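Local coordinates for protein glycoside transferase (Listeria monocytogenes, PDB 6R2M) that is an extracellular glycoside hydrolase that probably acts on exopolysaccharide, at residues 189-194 / 199-204; 231-236 / 246-251; 163-168 / 216-221. All coordinates share one frame; numbering follows the deposited sequence.

Contact 1 (189-194 / 199-204)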
loop_
_atom_site.group_PDB
_atom_site.type_symbol
_atom_site.label_atom_id
_atom_site.label_comp_id
_atom_site.label_asym_id
_atom_site.label_seq_id
_atom_site.Cartn_x
_atom_site.Cartn_y
_atom_site.Cartn_z
ATOM N N PHE A 189 -18.203 -7.853 -5.438
ATOM C CA PHE A 189 -17.116 -7.470 -4.550
ATOM C C PHE A 189 -16.413 -8.700 -4.004
ATOM O O PHE A 189 -17.022 -9.753 -3.807
ATOM C CB PHE A 189 -17.634 -6.623 -3.392
ATOM C CG PHE A 189 -18.440 -5.443 -3.832
ATOM C CD1 PHE A 189 -17.820 -4.347 -4.428
ATOM C CD2 PHE A 189 -19.818 -5.420 -3.639
ATOM C CE1 PHE A 189 -18.565 -3.247 -4.838
ATOM C CE2 PHE A 189 -20.566 -4.317 -4.044
ATOM C CZ PHE A 189 -19.930 -3.234 -4.641
ATOM N N PHE A 190 -15.118 -8.543 -3.748
ATOM C CA PHE A 190 -14.321 -9.625 -3.186
ATOM C C PHE A 190 -14.677 -9.842 -1.722
ATOM O O PHE A 190 -14.878 -8.880 -0.971
ATOM C CB PHE A 190 -12.835 -9.295 -3.262
ATOM C CG PHE A 190 -12.275 -9.267 -4.646
ATOM C CD1 PHE A 190 -11.833 -10.426 -5.252
ATOM C CD2 PHE A 190 -12.130 -8.055 -5.330
ATOM C CE1 PHE A 190 -11.283 -10.391 -6.521
ATOM C CE2 PHE A 190 -11.588 -8.020 -6.606
ATOM C CZ PHE A 190 -11.161 -9.179 -7.196
ATOM N N THR A 191 -14.712 -11.114 -1.313
ATOM C CA THR A 191 -14.640 -11.449 0.105
ATOM C C THR A 191 -13.250 -11.101 0.607
ATOM O O THR A 191 -12.262 -11.656 0.115
ATOM C CB THR A 191 -14.885 -12.938 0.324
ATOM O OG1 THR A 191 -14.062 -13.669 -0.587
ATOM C CG2 THR A 191 -16.335 -13.296 0.107
ATOM N N GLU A 192 -13.164 -10.203 1.580
ATOM C CA GLU A 192 -11.865 -9.649 1.933
ATOM C C GLU A 192 -11.055 -10.530 2.867
ATOM O O GLU A 192 -9.837 -10.339 2.961
ATOM C CB GLU A 192 -12.035 -8.285 2.605
ATOM C CG GLU A 192 -12.725 -7.257 1.725
ATOM C CD GLU A 192 -14.215 -7.134 2.005
ATOM O OE1 GLU A 192 -14.830 -8.120 2.466
ATOM O OE2 GLU A 192 -14.775 -6.035 1.776
ATOM N N VAL A 193 -11.683 -11.464 3.572
ATOM C CA VAL A 193 -11.041 -12.140 4.693
ATOM C C VAL A 193 -10.953 -13.636 4.420
ATOM O O VAL A 193 -11.947 -14.275 4.057
ATOM C CB VAL A 193 -11.794 -11.883 6.011
ATOM C CG1 VAL A 193 -11.084 -12.579 7.160
ATOM C CG2 VAL A 193 -11.889 -10.394 6.295
ATOM N N PHE A 194 -9.770 -14.194 4.639
ATOM C CA PHE A 194 -9.529 -15.626 4.535
ATOM C C PHE A 194 -9.226 -16.126 5.941
ATOM O O PHE A 194 -8.312 -15.621 6.598
ATOM C CB PHE A 194 -8.381 -15.887 3.551
ATOM C CG PHE A 194 -8.056 -17.341 3.344
ATOM C CD1 PHE A 194 -8.801 -18.116 2.471
ATOM C CD2 PHE A 194 -6.974 -17.914 3.997
ATOM C CE1 PHE A 194 -8.489 -19.451 2.269
ATOM C CE2 PHE A 194 -6.659 -19.250 3.800
ATOM C CZ PHE A 194 -7.422 -20.016 2.938
ATOM N N PHE A 199 -13.613 -18.113 3.030
ATOM C CA PHE A 199 -13.692 -16.686 2.748
ATOM C C PHE A 199 -14.902 -16.075 3.433
ATOM O O PHE A 199 -15.973 -16.691 3.491
ATOM C CB PHE A 199 -13.799 -16.426 1.252
ATOM C CG PHE A 199 -12.577 -16.808 0.474
ATOM C CD1 PHE A 199 -11.485 -15.953 0.409
ATOM C CD2 PHE A 199 -12.524 -18.012 -0.207
ATOM C CE1 PHE A 199 -10.371 -16.297 -0.336
ATOM C CE2 PHE A 199 -11.406 -18.366 -0.946
ATOM C CZ PHE A 199 -10.328 -17.500 -1.015
ATOM N N GLN A 200 -14.733 -14.850 3.917
ATOM C CA GLN A 200 -15.824 -14.091 4.503
ATOM C C GLN A 200 -15.636 -12.621 4.158
ATOM O O GLN A 200 -14.541 -12.182 3.796
ATOM C CB GLN A 200 -15.879 -14.277 6.026
ATOM C CG GLN A 200 -14.665 -13.699 6.748
ATOM C CD GLN A 200 -13.778 -14.735 7.432
ATOM O OE1 GLN A 200 -13.403 -15.748 6.836
ATOM N NE2 GLN A 200 -13.395 -14.451 8.677
ATOM N N TYR A 201 -16.726 -11.864 4.252
ATOM C CA TYR A 201 -16.642 -10.424 4.057
ATOM C C TYR A 201 -16.184 -9.744 5.343
ATOM O O TYR A 201 -16.407 -10.228 6.455
ATOM C CB TYR A 201 -17.984 -9.840 3.590
ATOM C CG TYR A 201 -18.363 -10.203 2.151
ATOM C CD1 TYR A 201 -17.777 -9.556 1.062
ATOM C CD2 TYR A 201 -19.303 -11.196 1.891
ATOM C CE1 TYR A 201 -18.117 -9.899 -0.247
ATOM C CE2 TYR A 201 -19.656 -11.529 0.600
ATOM C CZ TYR A 201 -19.070 -10.871 -0.468
ATOM O OH TYR A 201 -19.420 -11.212 -1.760
ATOM N N ALA A 202 -15.527 -8.600 5.173
ATOM C CA ALA A 202 -14.969 -7.887 6.311
ATOM C C ALA A 202 -16.059 -7.253 7.163
ATOM O O ALA A 202 -15.889 -7.105 8.382
ATOM C CB ALA A 202 -13.993 -6.818 5.821
ATOM N N ASP A 203 -17.171 -6.879 6.550
ATOM C CA ASP A 203 -18.245 -6.146 7.204
ATOM C C ASP A 203 -19.566 -6.704 6.718
ATOM O O ASP A 203 -19.669 -7.147 5.568
ATOM C CB ASP A 203 -18.142 -4.641 6.893
ATOM C CG ASP A 203 -19.186 -3.822 7.616
ATOM O OD1 ASP A 203 -18.967 -3.500 8.799
ATOM O OD2 ASP A 203 -20.220 -3.502 6.997
ATOM N N PRO A 204 -20.598 -6.738 7.565
ATOM C CA PRO A 204 -21.864 -7.343 7.133
ATOM C C PRO A 204 -22.565 -6.589 6.011
ATOM O O PRO A 204 -23.388 -7.194 5.319
ATOM C CB PRO A 204 -22.718 -7.368 8.412
ATOM C CG PRO A 204 -21.928 -6.677 9.465
ATOM C CD PRO A 204 -20.500 -6.629 9.029
HETATM O O HOH W 1 -20.141 -8.967 -3.515
HETATM O O HOH W 2 -17.569 -12.666 -3.350
HETATM O O HOH W 3 -17.097 -6.246 3.476
#
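Thr191 lays its methyl CG2 over the middle of the Tyr201 ring, 3.7 Å from the ring centroid and 12° off the normal, a CH-pi contact in which the two side chains cross at about a right angle. With OG1 between its backbone N and carbonyl carbon (chi1 49°), Thr191 sets that oxygen 3.3 Å from Phe199 CB and sends CG2 to the tyrosine. The Tyr201 hydroxyl is joined to Phe189 by two waters, one accepting from Phe189 N and the other donating to Phe189 O. Farther along, the ring of Phe194 turns its edge, led by CD1, toward the rim of one face of Phe199; the planes lie at 61° in this edge-to-face pair. On the sheet face of Val193 and Gln200, Val193 CG1 packs 3.3 Å from Gln200 NE2, an amide nitrogen that bonds to Gln195. OE1 of Glu192 accepts from Ala202 N at 2.8 Å, the N-H coming from above the carboxylate plane. The backbones are tied by Val193 N to Gln200 O (3.0 Å) and Gln200 N to Val193 O (2.8 Å). Glu192 and Val193 both lie across from Gln200, a classic beta bulge where the antiparallel hairpin 193-195/198-200 gives way to loop.

Contact 2 (231-236 / 246-251)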
loop_
_atom_site.group_PDB
_atom_site.type_symbol
_atom_site.label_atom_id
_atom_site.label_comp_id
_atom_site.label_asym_id
_atom_site.label_seq_id
_atom_site.Cartn_x
_atom_site.Cartn_y
_atom_site.Cartn_z
ATOM N N ASP A 231 -14.284 -6.338 -12.254
ATOM C CA ASP A 231 -13.908 -5.464 -13.355
ATOM C C ASP A 231 -15.144 -4.869 -14.006
ATOM O O ASP A 231 -15.182 -3.667 -14.287
ATOM C CB ASP A 231 -13.069 -6.224 -14.378
ATOM C CG ASP A 231 -12.437 -5.311 -15.414
ATOM O OD1 ASP A 231 -11.621 -4.452 -15.035
ATOM O OD2 ASP A 231 -12.763 -5.445 -16.612
ATOM N N ASN A 232 -16.194 -5.682 -14.185
ATOM C CA ASN A 232 -17.422 -5.173 -14.779
ATOM C C ASN A 232 -18.079 -4.127 -13.888
ATOM O O ASN A 232 -18.591 -3.115 -14.385
ATOM C CB ASN A 232 -18.399 -6.311 -15.049
ATOM C CG ASN A 232 -19.766 -5.804 -15.450
ATOM O OD1 ASN A 232 -20.710 -5.836 -14.656
ATOM N ND2 ASN A 232 -19.877 -5.307 -16.679
ATOM N N PHE A 233 -18.075 -4.340 -12.573
ATOM C CA PHE A 233 -18.619 -3.327 -11.680
ATOM C C PHE A 233 -17.904 -1.994 -11.886
ATOM O O PHE A 233 -18.539 -0.945 -11.990
ATOM C CB PHE A 233 -18.495 -3.780 -10.224
ATOM C CG PHE A 233 -18.996 -2.763 -9.248
ATOM C CD1 PHE A 233 -20.345 -2.598 -9.048
ATOM C CD2 PHE A 233 -18.107 -1.967 -8.540
ATOM C CE1 PHE A 233 -20.819 -1.645 -8.151
ATOM C CE2 PHE A 233 -18.574 -1.015 -7.633
ATOM C CZ PHE A 233 -19.929 -0.862 -7.446
ATOM N N LEU A 234 -16.575 -2.019 -11.939
ATOM C CA LEU A 234 -15.827 -0.781 -12.135
ATOM C C LEU A 234 -16.208 -0.115 -13.444
ATOM O O LEU A 234 -16.438 1.100 -13.493
ATOM C CB LEU A 234 -14.319 -1.058 -12.090
ATOM C CG LEU A 234 -13.716 -1.550 -10.774
ATOM C CD1 LEU A 234 -12.225 -1.787 -10.948
ATOM C CD2 LEU A 234 -13.970 -0.578 -9.628
ATOM N N GLN A 235 -16.282 -0.902 -14.522
ATOM C CA GLN A 235 -16.597 -0.338 -15.830
ATOM C C GLN A 235 -17.986 0.281 -15.847
ATOM O O GLN A 235 -18.181 1.373 -16.401
ATOM C CB GLN A 235 -16.461 -1.412 -16.911
ATOM C CG GLN A 235 -15.007 -1.749 -17.240
ATOM C CD GLN A 235 -14.879 -2.956 -18.146
ATOM O OE1 GLN A 235 -15.877 -3.576 -18.515
ATOM N NE2 GLN A 235 -13.644 -3.301 -18.507
ATOM N N THR A 236 -18.970 -0.389 -15.238
ATOM C CA THR A 236 -20.336 0.125 -15.304
ATOM C C THR A 236 -20.533 1.337 -14.397
ATOM O O THR A 236 -21.322 2.231 -14.725
ATOM C CB THR A 236 -21.345 -0.976 -14.965
ATOM O OG1 THR A 236 -21.157 -1.423 -13.611
ATOM C CG2 THR A 236 -21.193 -2.156 -15.917
ATOM N N ALA A 246 -16.204 5.818 -2.782
ATOM C CA ALA A 246 -15.270 5.311 -1.784
ATOM C C ALA A 246 -15.769 4.052 -1.092
ATOM O O ALA A 246 -14.954 3.199 -0.714
ATOM C CB ALA A 246 -14.986 6.389 -0.742
ATOM N N ARG A 247 -17.079 3.933 -0.874
ATOM C CA ARG A 247 -17.634 2.792 -0.154
ATOM C C ARG A 247 -18.988 2.428 -0.737
ATOM O O ARG A 247 -19.754 3.315 -1.117
ATOM C CB ARG A 247 -17.810 3.087 1.336
ATOM C CG ARG A 247 -16.513 3.270 2.099
ATOM C CD ARG A 247 -16.770 3.868 3.446
ATOM N NE ARG A 247 -15.557 3.905 4.262
ATOM C CZ ARG A 247 -14.760 4.959 4.386
ATOM N NH1 ARG A 247 -15.033 6.084 3.737
ATOM N NH2 ARG A 247 -13.681 4.886 5.160
ATOM N N TYR A 248 -19.293 1.124 -0.778
ATOM C CA TYR A 248 -20.568 0.654 -1.299
ATOM C C TYR A 248 -21.261 -0.294 -0.328
ATOM O O TYR A 248 -20.627 -0.985 0.478
ATOM C CB TYR A 248 -20.399 -0.071 -2.646
ATOM C CG TYR A 248 -20.050 0.816 -3.810
ATOM C CD1 TYR A 248 -18.734 1.224 -4.029
ATOM C CD2 TYR A 248 -21.025 1.228 -4.704
ATOM C CE1 TYR A 248 -18.406 2.031 -5.095
ATOM C CE2 TYR A 248 -20.708 2.045 -5.777
ATOM C CZ TYR A 248 -19.394 2.440 -5.964
ATOM O OH TYR A 248 -19.055 3.242 -7.025
ATOM N N GLN A 249 -22.586 -0.317 -0.416
ATOM C CA GLN A 249 -23.394 -1.290 0.297
ATOM C C GLN A 249 -23.487 -2.565 -0.539
ATOM O O GLN A 249 -23.840 -2.518 -1.721
ATOM C CB GLN A 249 -24.777 -0.705 0.577
ATOM C CG GLN A 249 -24.737 0.534 1.450
ATOM C CD GLN A 249 -24.450 0.213 2.905
ATOM O OE1 GLN A 249 -25.149 -0.597 3.518
ATOM N NE2 GLN A 249 -23.426 0.845 3.466
ATOM N N ARG A 250 -23.149 -3.705 0.067
ATOM C CA ARG A 250 -23.074 -4.932 -0.720
ATOM C C ARG A 250 -24.442 -5.424 -1.162
ATOM O O ARG A 250 -24.567 -6.000 -2.247
ATOM C CB ARG A 250 -22.378 -6.026 0.070
ATOM C CG ARG A 250 -20.910 -6.041 -0.147
ATOM C CD ARG A 250 -20.372 -7.431 0.033
ATOM N NE ARG A 250 -21.004 -8.141 1.140
ATOM C CZ ARG A 250 -20.765 -7.903 2.425
ATOM N NH1 ARG A 250 -19.902 -6.961 2.784
ATOM N NH2 ARG A 250 -21.382 -8.620 3.359
ATOM N N GLU A 251 -25.466 -5.219 -0.336
ATOM C CA GLU A 251 -26.779 -5.779 -0.635
ATOM C C GLU A 251 -27.416 -5.092 -1.836
ATOM O O GLU A 251 -28.047 -5.750 -2.672
ATOM C CB GLU A 251 -27.672 -5.669 0.599
ATOM C CG GLU A 251 -27.011 -6.180 1.889
ATOM C CD GLU A 251 -26.358 -5.082 2.735
ATOM O OE1 GLU A 251 -26.772 -4.920 3.904
ATOM O OE2 GLU A 251 -25.423 -4.394 2.254
#
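Phe233 of helix 228-241 and Tyr248 of strand 247-249 meet across a wide backbone gap: their CA atoms, the nearest pair between 231-236 and 246-251, are 11.3 Å apart, and the two aromatic side chains alone bridge it. They come from opposite directions and bury about 90 Å² between them. Phe233 presents the end of its ring to the flat of Tyr248. Its CZ stands over one face of the tyrosine ring, displaced toward the rim, 3.4 Å from Tyr248 CE2 and 3.6 Å from Tyr248 CD2. The neighbouring Phe233 CE2 lies 3.9 Å from Tyr248 CZ. With the planes at 82° and the centroids of the Phe233 and Tyr248 rings 4.9 Å apart, this is a close, nearly perpendicular T-shaped pair. On the phenylalanine, CG anti to the backbone N (chi1 178°) directs the ring from the helix toward the strand. The hydroxyl of Tyr248, at the far end of its ring, is held by Glu237 OE1 and Tyr245 N, two bonds that should restrain the ring's position. Around the pair, Met209 at the start of helix 209-223 touches both rings, and Phe189 makes a further edge-to-face contact with Phe233. Strand 247-249 runs antiparallel to strand 206-208, Tyr248 bonding through its backbone to Val207, while Leu234 turns from helix 228-241 toward helices 209-223 and 262-274. The two rings therefore join the small two-stranded sheet to the helical body of the chain.

Contact 3 (163-168 / 216-221); sequences LNIQAM and AMAYFD
Ile165 and Leu163 converge on the methyl of Ala218, and this apolar patch lets the two backbones come close, with the CA atoms of Ile165 and Ala218 6.1 Å apart. Ile165 CG1 lies 4.1 Å from Ala218 CB and also rests on the helix backbone, 3.6 Å from Ala218 O. Leu163 approaches the same methyl by its CB, while Ile181 of helix 179-183 covers both Leu163 and Ala218. One helical turn on, the CB of Asp221 sits 3.8 Å from Ile165 CB, the side chains crossing at a slant. Between the two segments the polar links run through water. Asp221 OD2 accepts from two waters, each 3.0 Å away; one of these waters takes the N-H of Ile165 and the other that of Gln166. The second carboxylate oxygen, OD1, forms a salt bridge with Lys274. Within 163-168, Asn164 is the N-cap: its OD1 accepts from Ala167 N at 3.0 Å in a fairly straight bond (161°), the donor standing above the amide's carbonyl plane. Side chain and solvent thus share the first N-H groups of helix 165-170, one by direct capping and two through water. The chemistry implies a joint between helices that is apolar at Ala218 and hydrated at Asp221, where a negative carboxylate near the N-terminus of helix 165-170, with Lys274 on its other oxygen, would be electrostatically favourable.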
loop_
_atom_site.group_PDB
_atom_site.type_symbol
_atom_site.label_atom_id
_atom_site.label_comp_id
_atom_site.label_asym_id
_atom_site.label_seq_id
_atom_site.Cartn_x
_atom_site.Cartn_y
_atom_site.Cartn_z
ATOM N N LEU A 163 -2.027 -8.373 0.663
ATOM C CA LEU A 163 -1.111 -9.148 -0.160
ATOM C C LEU A 163 -0.356 -8.235 -1.118
ATOM O O LEU A 163 -0.934 -7.334 -1.741
ATOM C CB LEU A 163 -1.850 -10.225 -0.950
ATOM C CG LEU A 163 -2.545 -11.315 -0.134
ATOM C CD1 LEU A 163 -3.408 -12.176 -1.041
ATOM C CD2 LEU A 163 -1.561 -12.191 0.607
ATOM N N ASN A 164 0.947 -8.469 -1.222
ATOM C CA ASN A 164 1.809 -7.765 -2.158
ATOM C C ASN A 164 2.500 -8.879 -2.931
ATOM O O ASN A 164 3.431 -9.500 -2.417
ATOM C CB ASN A 164 2.784 -6.857 -1.412
ATOM C CG ASN A 164 3.657 -6.032 -2.332
ATOM O OD1 ASN A 164 4.133 -6.503 -3.371
ATOM N ND2 ASN A 164 3.896 -4.792 -1.933
ATOM N N ILE A 165 1.996 -9.184 -4.131
ATOM C CA ILE A 165 2.473 -10.365 -4.848
ATOM C C ILE A 165 3.946 -10.220 -5.199
ATOM O O ILE A 165 4.725 -11.170 -5.078
ATOM C CB ILE A 165 1.616 -10.611 -6.105
ATOM C CG1 ILE A 165 0.161 -10.871 -5.709
ATOM C CG2 ILE A 165 2.196 -11.779 -6.944
ATOM C CD1 ILE A 165 -0.035 -11.950 -4.634
ATOM N N GLN A 166 4.356 -9.035 -5.648
ATOM C CA GLN A 166 5.763 -8.834 -5.977
ATOM C C GLN A 166 6.661 -9.106 -4.771
ATOM O O GLN A 166 7.670 -9.813 -4.889
ATOM C CB GLN A 166 5.978 -7.415 -6.513
ATOM C CG GLN A 166 7.447 -7.066 -6.707
ATOM C CD GLN A 166 7.699 -6.187 -7.914
ATOM O OE1 GLN A 166 7.115 -6.387 -8.981
ATOM N NE2 GLN A 166 8.563 -5.192 -7.746
ATOM N N ALA A 167 6.283 -8.595 -3.595
ATOM C CA ALA A 167 7.117 -8.807 -2.417
ATOM C C ALA A 167 7.148 -10.280 -2.029
ATOM O O ALA A 167 8.193 -10.808 -1.629
ATOM C CB ALA A 167 6.615 -7.958 -1.248
ATOM N N MET A 168 6.016 -10.964 -2.150
ATOM C CA MET A 168 5.968 -12.370 -1.763
ATOM C C MET A 168 6.803 -13.237 -2.693
ATOM O O MET A 168 7.404 -14.221 -2.245
ATOM C CB MET A 168 4.520 -12.859 -1.727
ATOM C CG MET A 168 3.701 -12.155 -0.687
ATOM S SD MET A 168 1.975 -12.650 -0.745
ATOM C CE MET A 168 2.132 -14.408 -0.408
ATOM N N ALA A 216 -8.081 -6.497 -6.004
ATOM C CA ALA A 216 -8.170 -6.661 -7.447
ATOM C C ALA A 216 -6.796 -6.622 -8.088
ATOM O O ALA A 216 -6.526 -7.364 -9.041
ATOM C CB ALA A 216 -9.048 -5.567 -8.052
ATOM N N MET A 217 -5.923 -5.732 -7.603
ATOM C CA MET A 217 -4.580 -5.669 -8.162
ATOM C C MET A 217 -3.766 -6.913 -7.813
ATOM O O MET A 217 -3.031 -7.432 -8.657
ATOM C CB MET A 217 -3.884 -4.393 -7.694
ATOM C CG MET A 217 -4.317 -3.232 -8.574
ATOM S SD MET A 217 -3.425 -1.711 -8.299
ATOM C CE MET A 217 -4.008 -1.419 -6.690
ATOM N N ALA A 218 -3.886 -7.412 -6.581
ATOM C CA ALA A 218 -3.206 -8.653 -6.227
ATOM C C ALA A 218 -3.744 -9.816 -7.046
ATOM O O ALA A 218 -2.990 -10.706 -7.449
ATOM C CB ALA A 218 -3.368 -8.935 -4.735
ATOM N N TYR A 219 -5.055 -9.834 -7.273
ATOM C CA TYR A 219 -5.658 -10.870 -8.100
ATOM C C TYR A 219 -5.028 -10.894 -9.484
ATOM O O TYR A 219 -4.657 -11.958 -9.995
ATOM C CB TYR A 219 -7.162 -10.631 -8.198
ATOM C CG TYR A 219 -7.914 -11.761 -8.823
ATOM C CD1 TYR A 219 -8.051 -11.850 -10.206
ATOM C CD2 TYR A 219 -8.510 -12.733 -8.039
ATOM C CE1 TYR A 219 -8.763 -12.876 -10.778
ATOM C CE2 TYR A 219 -9.215 -13.769 -8.596
ATOM C CZ TYR A 219 -9.333 -13.837 -9.968
ATOM O OH TYR A 219 -10.047 -14.870 -10.510
ATOM N N PHE A 220 -4.944 -9.731 -10.124
ATOM C CA PHE A 220 -4.347 -9.673 -11.452
ATOM C C PHE A 220 -2.877 -10.050 -11.407
ATOM O O PHE A 220 -2.381 -10.776 -12.278
ATOM C CB PHE A 220 -4.500 -8.279 -12.045
ATOM C CG PHE A 220 -3.914 -8.156 -13.416
ATOM C CD1 PHE A 220 -2.707 -7.505 -13.609
ATOM C CD2 PHE A 220 -4.566 -8.700 -14.511
ATOM C CE1 PHE A 220 -2.152 -7.401 -14.882
ATOM C CE2 PHE A 220 -4.020 -8.588 -15.779
ATOM C CZ PHE A 220 -2.815 -7.936 -15.961
ATOM N N ASP A 221 -2.163 -9.565 -10.391
ATOM C CA ASP A 221 -0.731 -9.839 -10.284
ATOM C C ASP A 221 -0.445 -11.330 -10.188
ATOM O O ASP A 221 0.528 -11.819 -10.779
ATOM C CB ASP A 221 -0.150 -9.127 -9.069
ATOM C CG ASP A 221 -0.002 -7.639 -9.282
ATOM O OD1 ASP A 221 -0.095 -7.187 -10.443
ATOM O OD2 ASP A 221 0.223 -6.926 -8.284
HETATM O O HOH W 4 -0.036 -7.307 -5.281
HETATM O O HOH W 5 2.787 -6.816 -6.827
#

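Contact 3 lies deepest, its centre about 11 Å from that of the chain, whereas contacts 1 and 2 lie about 19 and 21 Å out on the same side. Depth and burial do not run together: contact 2 is buried despite its distance, while contact 1 is partly exposed. Contact 1 relies on backbone bonding and mixed side chains, contact 2 on aromatic rings alone, contact 3 on aliphatic groups around an alanine, and on waters. Arg250 joins contacts 1 and 2, bonding to Asp203 O and making a cation-pi contact with Tyr201. Phe190 extends contact 1 to helix 209-223, packing on Ala216 and Tyr219. Contacts 2 and 3 do not touch, although their helices, 228-241 and 209-223, are consecutive.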